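Local coordinates for uncharacterized protein (Aeromonas hydrophila J-1, PDB 6R1J) that acts as the soluble AhlC component of the tripartite alpha-pore-forming toxin AHL, which probably perforates target membranes, at residues 24-27 with 28-32; 38-41 with 42-46; 60-63 with 64-68; 244-247 with 248-251. The protein carries 3 engineered substitutions. All blocks are in the same frame, centred on the assembly; numbering follows the deposited sequence.

Interaction 1 of 4, residues 24-27 with 28-32; sequences SGLP and QNAVN
Pro27 O receives the N-H of Val31 at 3.2 Å, with an N-H...O angle of 160°. Pro27 is the N-cap of helix 28-70, and its carbonyl faces the first turn. Ser24 to Leu26 belong to the loop that joins this helix to helix 5-21 in an almost wholly helical fold.

The backbone bonds come first. The one from Val31 is the opening i to i+4 bond of the helix. Pro27 O takes a second, weak bond from Ala30 N at 2.9 Å, where the angle drops to 129°. One carbonyl thus serves two of the early N-H groups. The carbons of the Pro27 side chain offer no acceptor, so Pro27 caps the helix through its carbonyl alone.

The apolar contacts lie on the buried side. Leu26 CB presses on Ala30 CB at 3.4 Å, tighter than usual for two carbons. Leu26 CD1 also reaches Ala30 CB, at 4.0 Å. The Pro27 ring touches more loosely, with CD 4.5 Å from Ala30 CB. Outside the contact, Leu26 and Ala30 both pack on Phe200 of helix 163-236, and Pro27 rests on Leu120 of helix 78-157. Ser24 N is bound by Gln15 of a second subunit.

One polar side-chain pair runs along the new helix. The Gln28 chain bends at its second torsion (chi2 68°), which turns its amide along the helix toward Asn32. Gln28 NE2 then donates to Asn32 OD1 at 3.0 Å, nearly straight and in the Gln28 amide plane.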
ATOM      1  N   SER A  24     -15.139 -13.243   6.714  1.00 41.90           N
ATOM      2  CA  SER A  24     -15.253 -14.643   7.186  1.00 48.33           C
ATOM      3  C   SER A  24     -14.064 -15.461   6.674  1.00 47.69           C
ATOM      4  O   SER A  24     -13.322 -15.026   5.731  1.00 38.11           O
ATOM      5  CB  SER A  24     -16.588 -15.209   6.784  1.00 53.31           C
ATOM      6  OG  SER A  24     -16.729 -15.223   5.369  1.00 54.76           O
ATOM      7  N   GLY A  25     -13.832 -16.602   7.314  1.00 48.77           N
ATOM      8  CA  GLY A  25     -12.835 -17.576   6.847  1.00 46.23           C
ATOM      9  C   GLY A  25     -11.443 -17.134   7.194  1.00 43.49           C
ATOM     10  O   GLY A  25     -10.533 -17.547   6.506  1.00 47.99           O
ATOM     11  N   LEU A  26     -11.289 -16.284   8.206  1.00 42.04           N
ATOM     12  CA  LEU A  26      -9.950 -15.785   8.592  1.00 39.62           C
ATOM     13  C   LEU A  26      -9.465 -16.548   9.821  1.00 38.74           C
ATOM     14  O   LEU A  26     -10.236 -17.197  10.523  1.00 37.18           O
ATOM     15  CB  LEU A  26     -10.011 -14.262   8.801  1.00 42.01           C
ATOM     16  CG  LEU A  26     -10.237 -13.443   7.527  1.00 45.44           C
ATOM     17  CD1 LEU A  26     -10.397 -11.960   7.855  1.00 53.01           C
ATOM     18  CD2 LEU A  26      -9.095 -13.644   6.519  1.00 52.15           C
ATOM     19  N   PRO A  27      -8.159 -16.512  10.094  1.00 35.41           N
ATOM     20  CA  PRO A  27      -7.612 -17.215  11.247  1.00 41.66           C
ATOM     21  C   PRO A  27      -7.933 -16.590  12.600  1.00 39.68           C
ATOM     22  O   PRO A  27      -8.470 -15.469  12.676  1.00 32.95           O
ATOM     23  CB  PRO A  27      -6.096 -17.183  11.022  1.00 44.37           C
ATOM     24  CG  PRO A  27      -5.871 -16.008  10.088  1.00 42.24           C
ATOM     25  CD  PRO A  27      -7.111 -15.935   9.229  1.00 41.38           C
ATOM     26  N   GLN A  28      -7.533 -17.321  13.641  1.00 34.59           N
ATOM     27  CA  GLN A  28      -7.857 -17.004  15.046  1.00 36.95           C
ATOM     28  C   GLN A  28      -7.508 -15.533  15.354  1.00 36.51           C
ATOM     29  O   GLN A  28      -8.337 -14.878  15.991  1.00 33.56           O
ATOM     30  CB  GLN A  28      -7.117 -17.921  16.023  1.00 35.60           C
ATOM     31  CG  GLN A  28      -7.478 -17.620  17.468  1.00 36.21           C
ATOM     32  CD  GLN A  28      -8.908 -17.992  17.774  1.00 40.90           C
ATOM     33  OE1 GLN A  28      -9.346 -19.100  17.442  1.00 41.31           O
ATOM     34  NE2 GLN A  28      -9.650 -17.092  18.414  1.00 35.13           N
ATOM     35  N   ASN A  29      -6.337 -15.028  14.951  1.00 34.19           N
ATOM     36  CA  ASN A  29      -5.963 -13.625  15.289  1.00 32.12           C
ATOM     37  C   ASN A  29      -6.983 -12.626  14.713  1.00 28.57           C
ATOM     38  O   ASN A  29      -7.151 -11.580  15.380  1.00 34.36           O
ATOM     39  CB  ASN A  29      -4.533 -13.262  14.898  1.00 31.31           C
ATOM     40  CG  ASN A  29      -3.502 -14.064  15.664  1.00 30.95           C
ATOM     41  OD1 ASN A  29      -3.264 -13.830  16.842  1.00 35.32           O
ATOM     42  ND2 ASN A  29      -2.883 -14.992  14.985  1.00 32.36           N
ATOM     43  N   ALA A  30      -7.594 -12.899  13.553  1.00 33.12           N
ATOM     44  CA  ALA A  30      -8.634 -12.052  12.920  1.00 33.56           C
ATOM     45  C   ALA A  30      -9.906 -12.125  13.768  1.00 38.28           C
ATOM     46  O   ALA A  30     -10.524 -11.093  14.068  1.00 31.99           O
ATOM     47  CB  ALA A  30      -8.886 -12.497  11.518  1.00 35.19           C
ATOM     48  N   VAL A  31     -10.270 -13.326  14.204  1.00 34.25           N
ATOM     49  CA  VAL A  31     -11.430 -13.506  15.111  1.00 33.78           C
ATOM     50  C   VAL A  31     -11.156 -12.791  16.439  1.00 26.13           C
ATOM     51  O   VAL A  31     -12.102 -12.212  16.987  1.00 32.91           O
ATOM     52  CB  VAL A  31     -11.778 -14.995  15.299  1.00 34.91           C
ATOM     53  CG1 VAL A  31     -12.936 -15.147  16.261  1.00 34.44           C
ATOM     54  CG2 VAL A  31     -12.132 -15.628  13.977  1.00 35.19           C
ATOM     55  N   ASN A  32      -9.928 -12.804  16.957  1.00 28.95           N
ATOM     56  CA  ASN A  32      -9.556 -12.056  18.174  1.00 30.69           C
ATOM     57  C   ASN A  32      -9.911 -10.566  18.015  1.00 35.85           C
ATOM     58  O   ASN A  32     -10.537 -10.005  18.906  1.00 32.96           O
ATOM     59  CB  ASN A  32      -8.079 -12.181  18.491  1.00 31.27           C
ATOM     60  CG  ASN A  32      -7.663 -13.573  18.942  1.00 38.67           C
ATOM     61  OD1 ASN A  32      -8.503 -14.462  19.100  1.00 32.87           O
ATOM     62  ND2 ASN A  32      -6.362 -13.765  19.077  1.00 29.58           N
TER

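Interaction 2 of 4, residues 38-41 with 42-46; sequences GEVV and AALLP
Peptides are the flat groups where Val41 meets Pro46, and Val41 O lies 3.5 Å from Pro46 CD, at the puckered proline ring. The Val40 carbonyl is approached by two N-H groups. Leu45 N donates to Val40 O at 2.9 Å, nearly in line with the C=O bond. Leu44 N reaches Val40 O at 3.1 Å and bends to 126°, a weak bond.

The bond from Leu45 to Val40 spans five residues. It marks a wider pi-type turn in helix 28-70. The widening is consistent with Pro46, whose N has no hydrogen to give to the turn before it, and the helix kinks there. Upstream the pattern is ordinary alpha-helix. Ala42 N bonds Gly38 O at 3.0 Å, and Ala43 N bonds Glu39 O at 2.9 Å. Gly38 lies about 4 Å from a bound sodium ion.

Apolar contacts run along the same turns. Leu45 lies with CG beside its backbone N (chi1 -61°), and its branches spread back over the previous turn. Leu45 CD2 meets Val40 CG1 at 4.1 Å, the two side chains lying aslant. Leu45 CD1 takes Val41 CG2 at 4.2 Å. Val40 CG1 touches Leu44 CD2 as well, so this methyl sits against both leucines. Met13 of helix 5-21 packs on Val40 and Leu45, and Phe211 of helix 163-236 packs on Val40 and Leu44.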
ATOM      1  N   GLY A  38     -15.860  -5.530  18.407  1.00 34.54           N
ATOM      2  CA  GLY A  38     -17.275  -5.650  18.787  1.00 33.72           C
ATOM      3  C   GLY A  38     -17.509  -5.137  20.197  1.00 36.59           C
ATOM      4  O   GLY A  38     -18.489  -4.377  20.387  1.00 39.97           O
ATOM      5  N   GLU A  39     -16.661  -5.545  21.143  1.00 37.11           N
ATOM      6  CA  GLU A  39     -16.737  -5.142  22.573  1.00 40.35           C
ATOM      7  C   GLU A  39     -16.418  -3.646  22.706  1.00 39.28           C
ATOM      8  O   GLU A  39     -16.962  -3.008  23.593  1.00 39.10           O
ATOM      9  CB  GLU A  39     -15.741  -5.916  23.435  1.00 45.75           C
ATOM     10  CG  GLU A  39     -16.030  -7.403  23.571  1.00 48.64           C
ATOM     11  CD  GLU A  39     -14.828  -8.231  24.024  1.00 53.25           C
ATOM     12  OE1 GLU A  39     -13.696  -7.671  24.160  1.00 49.95           O
ATOM     13  OE2 GLU A  39     -15.003  -9.455  24.238  1.00 64.09           O
ATOM     14  N   VAL A  40     -15.493  -3.115  21.911  1.00 37.71           N
ATOM     15  CA  VAL A  40     -15.145  -1.662  21.967  1.00 37.23           C
ATOM     16  C   VAL A  40     -16.376  -0.857  21.561  1.00 33.93           C
ATOM     17  O   VAL A  40     -16.691   0.097  22.257  1.00 36.75           O
ATOM     18  CB  VAL A  40     -13.932  -1.327  21.082  1.00 32.99           C
ATOM     19  CG1 VAL A  40     -13.739   0.159  20.915  1.00 36.84           C
ATOM     20  CG2 VAL A  40     -12.681  -1.908  21.684  1.00 37.14           C
ATOM     21  N   VAL A  41     -17.036  -1.242  20.481  1.00 34.50           N
ATOM     22  CA  VAL A  41     -18.206  -0.504  19.936  1.00 39.15           C
ATOM     23  C   VAL A  41     -19.393  -0.651  20.898  1.00 42.03           C
ATOM     24  O   VAL A  41     -20.048   0.384  21.168  1.00 40.94           O
ATOM     25  CB  VAL A  41     -18.527  -0.954  18.506  1.00 43.15           C
ATOM     26  CG1 VAL A  41     -19.896  -0.474  18.057  1.00 44.12           C
ATOM     27  CG2 VAL A  41     -17.421  -0.492  17.562  1.00 43.18           C
ATOM     28  N   ALA A  42     -19.611  -1.851  21.451  1.00 44.35           N
ATOM     29  CA  ALA A  42     -20.746  -2.154  22.360  1.00 44.57           C
ATOM     30  C   ALA A  42     -20.569  -1.502  23.738  1.00 44.14           C
ATOM     31  O   ALA A  42     -21.508  -0.895  24.208  1.00 43.84           O
ATOM     32  CB  ALA A  42     -20.904  -3.647  22.540  1.00 44.63           C
ATOM     33  N   ALA A  43     -19.421  -1.673  24.385  1.00 39.14           N
ATOM     34  CA  ALA A  43     -19.216  -1.322  25.804  1.00 41.31           C
ATOM     35  C   ALA A  43     -18.331  -0.071  25.988  1.00 43.98           C
ATOM     36  O   ALA A  43     -18.742   0.814  26.738  1.00 40.04           O
ATOM     37  CB  ALA A  43     -18.641  -2.528  26.503  1.00 41.13           C
ATOM     38  N   LEU A  44     -17.203   0.072  25.280  1.00 39.17           N
ATOM     39  CA  LEU A  44     -16.234   1.145  25.627  1.00 35.03           C
ATOM     40  C   LEU A  44     -16.652   2.487  24.985  1.00 34.63           C
ATOM     41  O   LEU A  44     -16.593   3.497  25.721  1.00 37.69           O
ATOM     42  CB  LEU A  44     -14.816   0.713  25.244  1.00 38.06           C
ATOM     43  CG  LEU A  44     -13.723   1.781  25.382  1.00 37.78           C
ATOM     44  CD1 LEU A  44     -13.496   2.174  26.827  1.00 37.08           C
ATOM     45  CD2 LEU A  44     -12.414   1.298  24.752  1.00 40.86           C
ATOM     46  N   LEU A  45     -17.146   2.527  23.748  1.00 35.30           N
ATOM     47  CA  LEU A  45     -17.457   3.844  23.123  1.00 37.93           C
ATOM     48  C   LEU A  45     -18.599   4.528  23.883  1.00 42.19           C
ATOM     49  O   LEU A  45     -18.529   5.733  24.065  1.00 41.07           O
ATOM     50  CB  LEU A  45     -17.668   3.716  21.623  1.00 37.60           C
ATOM     51  CG  LEU A  45     -16.451   3.200  20.853  1.00 37.36           C
ATOM     52  CD1 LEU A  45     -16.709   3.242  19.371  1.00 41.03           C
ATOM     53  CD2 LEU A  45     -15.177   3.954  21.209  1.00 37.12           C
ATOM     54  N   PRO A  46     -19.649   3.837  24.383  1.00 42.97           N
ATOM     55  CA  PRO A  46     -20.615   4.473  25.293  1.00 38.18           C
ATOM     56  C   PRO A  46     -19.968   5.046  26.568  1.00 36.41           C
ATOM     57  O   PRO A  46     -20.345   6.127  26.979  1.00 37.35           O
ATOM     58  CB  PRO A  46     -21.628   3.342  25.576  1.00 41.06           C
ATOM     59  CG  PRO A  46     -21.562   2.505  24.311  1.00 41.46           C
ATOM     60  CD  PRO A  46     -20.076   2.482  23.997  1.00 41.10           C
TER

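Interaction 3 of 4, residues 60-63 with 64-68; sequences ARLE and LQLTQ
Leu64 O is gripped twice: Gln68 N and Thr67 OG1 each donate to Leu64 O at 2.9 Å. The hydroxyl reaches it because OG1 stands between the backbone N and the carbonyl carbon (chi1 58°). Thr67 N bonds Glu63 O at 3.0 Å. This is regular alpha-helix near the C-terminal end of helix 28-70.

Arg61 and Gln65 lie one turn apart. Gln65 NE2 sits over one face of the Arg61 guanidinium, 2.9 Å above its plane and toward the rim. The two planes stand 68° apart. NE2 and Arg61 NH1 are both donors, so no hydrogen bond joins them. Arg61 NH1 makes its salt bridge with Glu91 of helix 78-157.

On the apolar side, Leu62 CD1 touches Leu66 CG at 3.9 Å and Gln65 OE1 at 3.3 Å. The extended Glu63 chain forms a salt bridge with Arg259 and a hydrogen bond with Gln262 of helix 244-264.

The charged ends therefore tie this helix to its neighbours in the bundle. The leucines face those neighbours too, Leu62 on Val88 and Val258 and Leu66 on Phe251, while backbone bonds hold the turn itself.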
ATOM      1  N   ALA A  60     -18.257  23.141  32.841  1.00 34.58           N
ATOM      2  CA  ALA A  60     -19.256  24.241  32.805  1.00 36.16           C
ATOM      3  C   ALA A  60     -19.467  24.736  34.240  1.00 38.06           C
ATOM      4  O   ALA A  60     -19.371  25.939  34.474  1.00 35.71           O
ATOM      5  CB  ALA A  60     -20.539  23.784  32.183  1.00 36.28           C
ATOM      6  N   ARG A  61     -19.649  23.825  35.186  1.00 37.14           N
ATOM      7  CA  ARG A  61     -19.846  24.212  36.602  1.00 40.50           C
ATOM      8  C   ARG A  61     -18.590  24.922  37.128  1.00 47.07           C
ATOM      9  O   ARG A  61     -18.729  26.015  37.760  1.00 42.79           O
ATOM     10  CB  ARG A  61     -20.271  22.986  37.395  1.00 41.27           C
ATOM     11  CG  ARG A  61     -20.073  23.102  38.898  1.00 45.14           C
ATOM     12  CD  ARG A  61     -20.552  21.853  39.615  1.00 47.07           C
ATOM     13  NE  ARG A  61     -20.149  21.925  41.010  1.00 49.84           N
ATOM     14  CZ  ARG A  61     -20.888  22.410  41.997  1.00 58.95           C
ATOM     15  NH1 ARG A  61     -20.397  22.460  43.227  1.00 63.48           N
ATOM     16  NH2 ARG A  61     -22.119  22.824  41.766  1.00 55.96           N
ATOM     17  N   LEU A  62     -17.391  24.389  36.881  1.00 35.34           N
ATOM     18  CA  LEU A  62     -16.165  25.005  37.428  1.00 33.64           C
ATOM     19  C   LEU A  62     -15.872  26.348  36.734  1.00 32.09           C
ATOM     20  O   LEU A  62     -15.350  27.240  37.407  1.00 29.79           O
ATOM     21  CB  LEU A  62     -14.978  24.040  37.333  1.00 35.05           C
ATOM     22  CG  LEU A  62     -13.676  24.571  37.926  1.00 34.95           C
ATOM     23  CD1 LEU A  62     -13.834  24.973  39.377  1.00 37.29           C
ATOM     24  CD2 LEU A  62     -12.571  23.545  37.781  1.00 37.21           C
ATOM     25  N   GLU A  63     -16.147  26.482  35.433  1.00 33.97           N
ATOM     26  CA  GLU A  63     -15.944  27.766  34.713  1.00 33.24           C
ATOM     27  C   GLU A  63     -16.700  28.896  35.445  1.00 35.32           C
ATOM     28  O   GLU A  63     -16.064  29.954  35.731  1.00 37.24           O
ATOM     29  CB  GLU A  63     -16.430  27.689  33.272  1.00 35.37           C
ATOM     30  CG  GLU A  63     -16.287  29.010  32.548  1.00 38.40           C
ATOM     31  CD  GLU A  63     -16.823  29.031  31.117  1.00 37.72           C
ATOM     32  OE1 GLU A  63     -16.294  29.796  30.338  1.00 41.86           O
ATOM     33  OE2 GLU A  63     -17.688  28.218  30.793  1.00 46.45           O
ATOM     34  N   LEU A  64     -17.959  28.668  35.798  1.00 37.97           N
ATOM     35  CA  LEU A  64     -18.773  29.713  36.498  1.00 43.50           C
ATOM     36  C   LEU A  64     -18.242  29.931  37.936  1.00 43.06           C
ATOM     37  O   LEU A  64     -18.071  31.077  38.375  1.00 37.75           O
ATOM     38  CB  LEU A  64     -20.231  29.263  36.442  1.00 44.34           C
ATOM     39  CG  LEU A  64     -21.262  30.199  37.071  1.00 45.63           C
ATOM     40  CD1 LEU A  64     -21.120  31.613  36.527  1.00 55.43           C
ATOM     41  CD2 LEU A  64     -22.663  29.657  36.822  1.00 52.14           C
ATOM     42  N   GLN A  65     -17.861  28.866  38.636  1.00 39.46           N
ATOM     43  CA  GLN A  65     -17.277  28.975  39.992  1.00 38.49           C
ATOM     44  C   GLN A  65     -16.027  29.844  39.932  1.00 34.52           C
ATOM     45  O   GLN A  65     -15.891  30.726  40.788  1.00 35.40           O
ATOM     46  CB  GLN A  65     -16.971  27.604  40.577  1.00 39.90           C
ATOM     47  CG  GLN A  65     -18.187  26.786  40.974  1.00 46.05           C
ATOM     48  CD  GLN A  65     -17.792  25.371  41.346  1.00 50.69           C
ATOM     49  OE1 GLN A  65     -16.802  24.826  40.846  1.00 43.64           O
ATOM     50  NE2 GLN A  65     -18.597  24.740  42.189  1.00 52.86           N
ATOM     51  N   LEU A  66     -15.159  29.639  38.937  1.00 30.50           N
ATOM     52  CA  LEU A  66     -13.924  30.433  38.830  1.00 31.96           C
ATOM     53  C   LEU A  66     -14.258  31.888  38.469  1.00 33.07           C
ATOM     54  O   LEU A  66     -13.609  32.759  39.032  1.00 33.63           O
ATOM     55  CB  LEU A  66     -12.947  29.797  37.839  1.00 34.32           C
ATOM     56  CG  LEU A  66     -12.401  28.419  38.285  1.00 35.06           C
ATOM     57  CD1 LEU A  66     -11.553  27.790  37.172  1.00 32.55           C
ATOM     58  CD2 LEU A  66     -11.577  28.561  39.536  1.00 35.37           C
ATOM     59  N   THR A  67     -15.171  32.153  37.541  1.00 33.47           N
ATOM     60  CA  THR A  67     -15.474  33.573  37.184  1.00 31.81           C
ATOM     61  C   THR A  67     -16.051  34.292  38.439  1.00 31.12           C
ATOM     62  O   THR A  67     -15.672  35.438  38.677  1.00 35.74           O
ATOM     63  CB  THR A  67     -16.344  33.628  35.925  1.00 31.89           C
ATOM     64  OG1 THR A  67     -17.537  32.883  36.166  1.00 34.02           O
ATOM     65  CG2 THR A  67     -15.657  33.083  34.693  1.00 34.23           C
ATOM     66  N   GLN A  68     -16.883  33.609  39.219  1.00 35.40           N
ATOM     67  CA  GLN A  68     -17.482  34.131  40.479  1.00 38.98           C
ATOM     68  C   GLN A  68     -16.363  34.422  41.469  1.00 40.23           C
ATOM     69  O   GLN A  68     -16.340  35.541  41.965  1.00 37.49           O
ATOM     70  CB  GLN A  68     -18.582  33.212  41.008  1.00 40.43           C
ATOM     71  CG  GLN A  68     -19.832  33.243  40.158  1.00 43.96           C
ATOM     72  CD  GLN A  68     -20.848  32.168  40.459  1.00 45.10           C
ATOM     73  OE1 GLN A  68     -20.555  31.109  41.000  1.00 53.15           O
ATOM     74  NE2 GLN A  68     -22.071  32.414  40.048  1.00 53.64           N
TER

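Interaction 4 of 4, residues 244-247 with 248-251; sequences PELA and RLFF
Ala247, Arg248 and Leu246 carry this contact, in the first turns of helix 244-264. Ala247 O accepts the N-H of Phe251 at 2.9 Å. The Phe251 ring folds back toward the same residue, with CD2 3.3 Å from Ala247 O and CE2 4.3 Å from Ala247 CB. Ala247 is small and buried. Its methyl also lies on Leu81 of helix 78-157 and on Phe76 of a loop.

Leu246 packs on the next turn. It lies alongside Phe250, pointing the same way, and Leu246 CD2 meets Phe250 CE2 at 4.0 Å. Leu246 CD2 is also 4.2 Å from Leu249 CD2. That Leu249 methyl stands over one face of the Phe250 ring, toward the rim. Both leucine methyls lie on one side of the ring, Leu246 CD2 beyond the rim at CE2. Thr156 of a second subunit packs on Leu249 and Phe250. Phe250 N bonds Leu246 O at 3.0 Å.

Arg248 leaves the helix with an extended start and then bends at its third torsion (chi3 -60°). Glu245 OE1 comes to the edge of its guanidinium, near the plane, at 4.0 Å from Arg248 NE. This is beyond a salt bridge, and the carboxylate and guanidinium planes are 61° apart. The firmer partners are backbone oxygens: NH1 binds Leu70 O and NH2 binds Asn72 O.

Arg248 thus gives N-H groups to carbonyls at the C-terminal end of helix 28-70 and just past it. Its positive charge would probably suit that helix end, with Glu245 adding a milder attraction from nearby.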
ATOM      1  N   PRO A 244      -4.052  37.847  48.207  1.00108.35           N
ATOM      2  CA  PRO A 244      -5.200  37.856  47.286  1.00107.87           C
ATOM      3  C   PRO A 244      -4.904  37.930  45.777  1.00100.83           C
ATOM      4  O   PRO A 244      -5.770  37.558  44.992  1.00100.77           O
ATOM      5  CB  PRO A 244      -5.964  39.138  47.668  1.00100.71           C
ATOM      6  CG  PRO A 244      -5.641  39.329  49.128  1.00104.68           C
ATOM      7  CD  PRO A 244      -4.204  38.862  49.266  1.00110.34           C
ATOM      8  N   GLU A 245      -3.729  38.436  45.393  1.00 87.56           N
ATOM      9  CA  GLU A 245      -3.305  38.550  43.970  1.00 84.98           C
ATOM     10  C   GLU A 245      -2.781  37.188  43.477  1.00 74.72           C
ATOM     11  O   GLU A 245      -2.803  36.960  42.238  1.00 69.05           O
ATOM     12  CB  GLU A 245      -2.260  39.663  43.842  1.00 90.53           C
ATOM     13  CG  GLU A 245      -2.020  40.167  42.424  1.00 90.72           C
ATOM     14  CD  GLU A 245      -3.038  41.164  41.891  1.00 90.72           C
ATOM     15  OE1 GLU A 245      -4.227  41.079  42.283  1.00 82.36           O
ATOM     16  OE2 GLU A 245      -2.633  42.046  41.100  1.00 93.01           O
ATOM     17  N   LEU A 246      -2.280  36.330  44.382  1.00 71.90           N
ATOM     18  CA  LEU A 246      -1.776  34.978  44.008  1.00 63.70           C
ATOM     19  C   LEU A 246      -2.976  34.088  43.739  1.00 53.72           C
ATOM     20  O   LEU A 246      -2.985  33.404  42.719  1.00 49.61           O
ATOM     21  CB  LEU A 246      -0.876  34.369  45.085  1.00 66.56           C
ATOM     22  CG  LEU A 246       0.602  34.710  44.927  1.00 70.74           C
ATOM     23  CD1 LEU A 246       1.408  34.071  46.044  1.00 74.98           C
ATOM     24  CD2 LEU A 246       1.130  34.274  43.558  1.00 66.88           C
ATOM     25  N   ALA A 247      -3.967  34.145  44.609  1.00 45.90           N
ATOM     26  CA  ALA A 247      -5.207  33.399  44.413  1.00 48.19           C
ATOM     27  C   ALA A 247      -5.752  33.797  43.032  1.00 47.19           C
ATOM     28  O   ALA A 247      -6.132  32.901  42.294  1.00 42.06           O
ATOM     29  CB  ALA A 247      -6.150  33.672  45.544  1.00 47.96           C
ATOM     30  N   ARG A 248      -5.678  35.080  42.656  1.00 43.45           N
ATOM     31  CA  ARG A 248      -6.228  35.593  41.378  1.00 43.21           C
ATOM     32  C   ARG A 248      -5.408  35.002  40.222  1.00 42.32           C
ATOM     33  O   ARG A 248      -5.998  34.624  39.199  1.00 38.83           O
ATOM     34  CB  ARG A 248      -6.247  37.127  41.420  1.00 47.93           C
ATOM     35  CG  ARG A 248      -6.832  37.814  40.196  1.00 51.95           C
ATOM     36  CD  ARG A 248      -6.986  39.328  40.412  1.00 53.09           C
ATOM     37  NE  ARG A 248      -7.869  39.500  41.554  1.00 55.13           N
ATOM     38  CZ  ARG A 248      -9.194  39.431  41.481  1.00 57.45           C
ATOM     39  NH1 ARG A 248      -9.780  39.233  40.309  1.00 52.97           N
ATOM     40  NH2 ARG A 248      -9.929  39.566  42.571  1.00 55.76           N
ATOM     41  N   LEU A 249      -4.088  34.919  40.370  1.00 40.33           N
ATOM     42  CA  LEU A 249      -3.190  34.353  39.331  1.00 39.29           C
ATOM     43  C   LEU A 249      -3.559  32.895  39.055  1.00 38.75           C
ATOM     44  O   LEU A 249      -3.760  32.570  37.869  1.00 37.91           O
ATOM     45  CB  LEU A 249      -1.734  34.455  39.767  1.00 42.99           C
ATOM     46  CG  LEU A 249      -0.707  33.959  38.750  1.00 44.47           C
ATOM     47  CD1 LEU A 249      -0.463  35.014  37.677  1.00 45.48           C
ATOM     48  CD2 LEU A 249       0.590  33.590  39.448  1.00 47.26           C
ATOM     49  N   PHE A 250      -3.688  32.071  40.098  1.00 36.47           N
ATOM     50  CA  PHE A 250      -3.957  30.621  39.967  1.00 36.33           C
ATOM     51  C   PHE A 250      -5.406  30.397  39.545  1.00 38.97           C
ATOM     52  O   PHE A 250      -5.652  29.442  38.795  1.00 37.75           O
ATOM     53  CB  PHE A 250      -3.490  29.888  41.227  1.00 39.87           C
ATOM     54  CG  PHE A 250      -1.978  29.906  41.324  1.00 40.09           C
ATOM     55  CD1 PHE A 250      -1.214  29.254  40.365  1.00 41.84           C
ATOM     56  CD2 PHE A 250      -1.319  30.568  42.343  1.00 43.44           C
ATOM     57  CE1 PHE A 250       0.174  29.279  40.408  1.00 48.88           C
ATOM     58  CE2 PHE A 250       0.070  30.603  42.379  1.00 49.17           C
ATOM     59  CZ  PHE A 250       0.813  29.967  41.409  1.00 44.52           C
ATOM     60  N   PHE A 251      -6.345  31.253  39.957  1.00 36.22           N
ATOM     61  CA  PHE A 251      -7.726  31.092  39.470  1.00 36.84           C
ATOM     62  C   PHE A 251      -7.718  31.365  37.964  1.00 30.07           C
ATOM     63  O   PHE A 251      -8.417  30.645  37.278  1.00 34.36           O
ATOM     64  CB  PHE A 251      -8.734  31.958  40.227  1.00 42.29           C
ATOM     65  CG  PHE A 251      -9.066  31.477  41.619  1.00 47.15           C
ATOM     66  CD1 PHE A 251      -9.168  30.125  41.914  1.00 43.84           C
ATOM     67  CD2 PHE A 251      -9.332  32.391  42.635  1.00 45.75           C
ATOM     68  CE1 PHE A 251      -9.524  29.702  43.185  1.00 50.36           C
ATOM     69  CE2 PHE A 251      -9.684  31.958  43.905  1.00 39.88           C
ATOM     70  CZ  PHE A 251      -9.805  30.620  44.166  1.00 49.49           C
TER

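Interactions 1, 2 and 3 follow one another along helix 28-70, from its N-cap through its kink to its last turns. Centres of interactions 1 and 2 are about 19 Å apart, and those of 2 and 3 about 33 Å. Interaction 4 lies on helix 244-264, at the same end of the bundle as interaction 3. Their centres are about 15 Å apart and they touch: Leu66 CD2 packs on Phe251 CD1 at 3.7 Å. Interactions 1 and 4 are farthest apart, about 58 Å between centres. A bound sodium ion lies about 4 Å from Gly38; Val31 and Leu62 each have one about 12 Å from their side chains, not all the same ion.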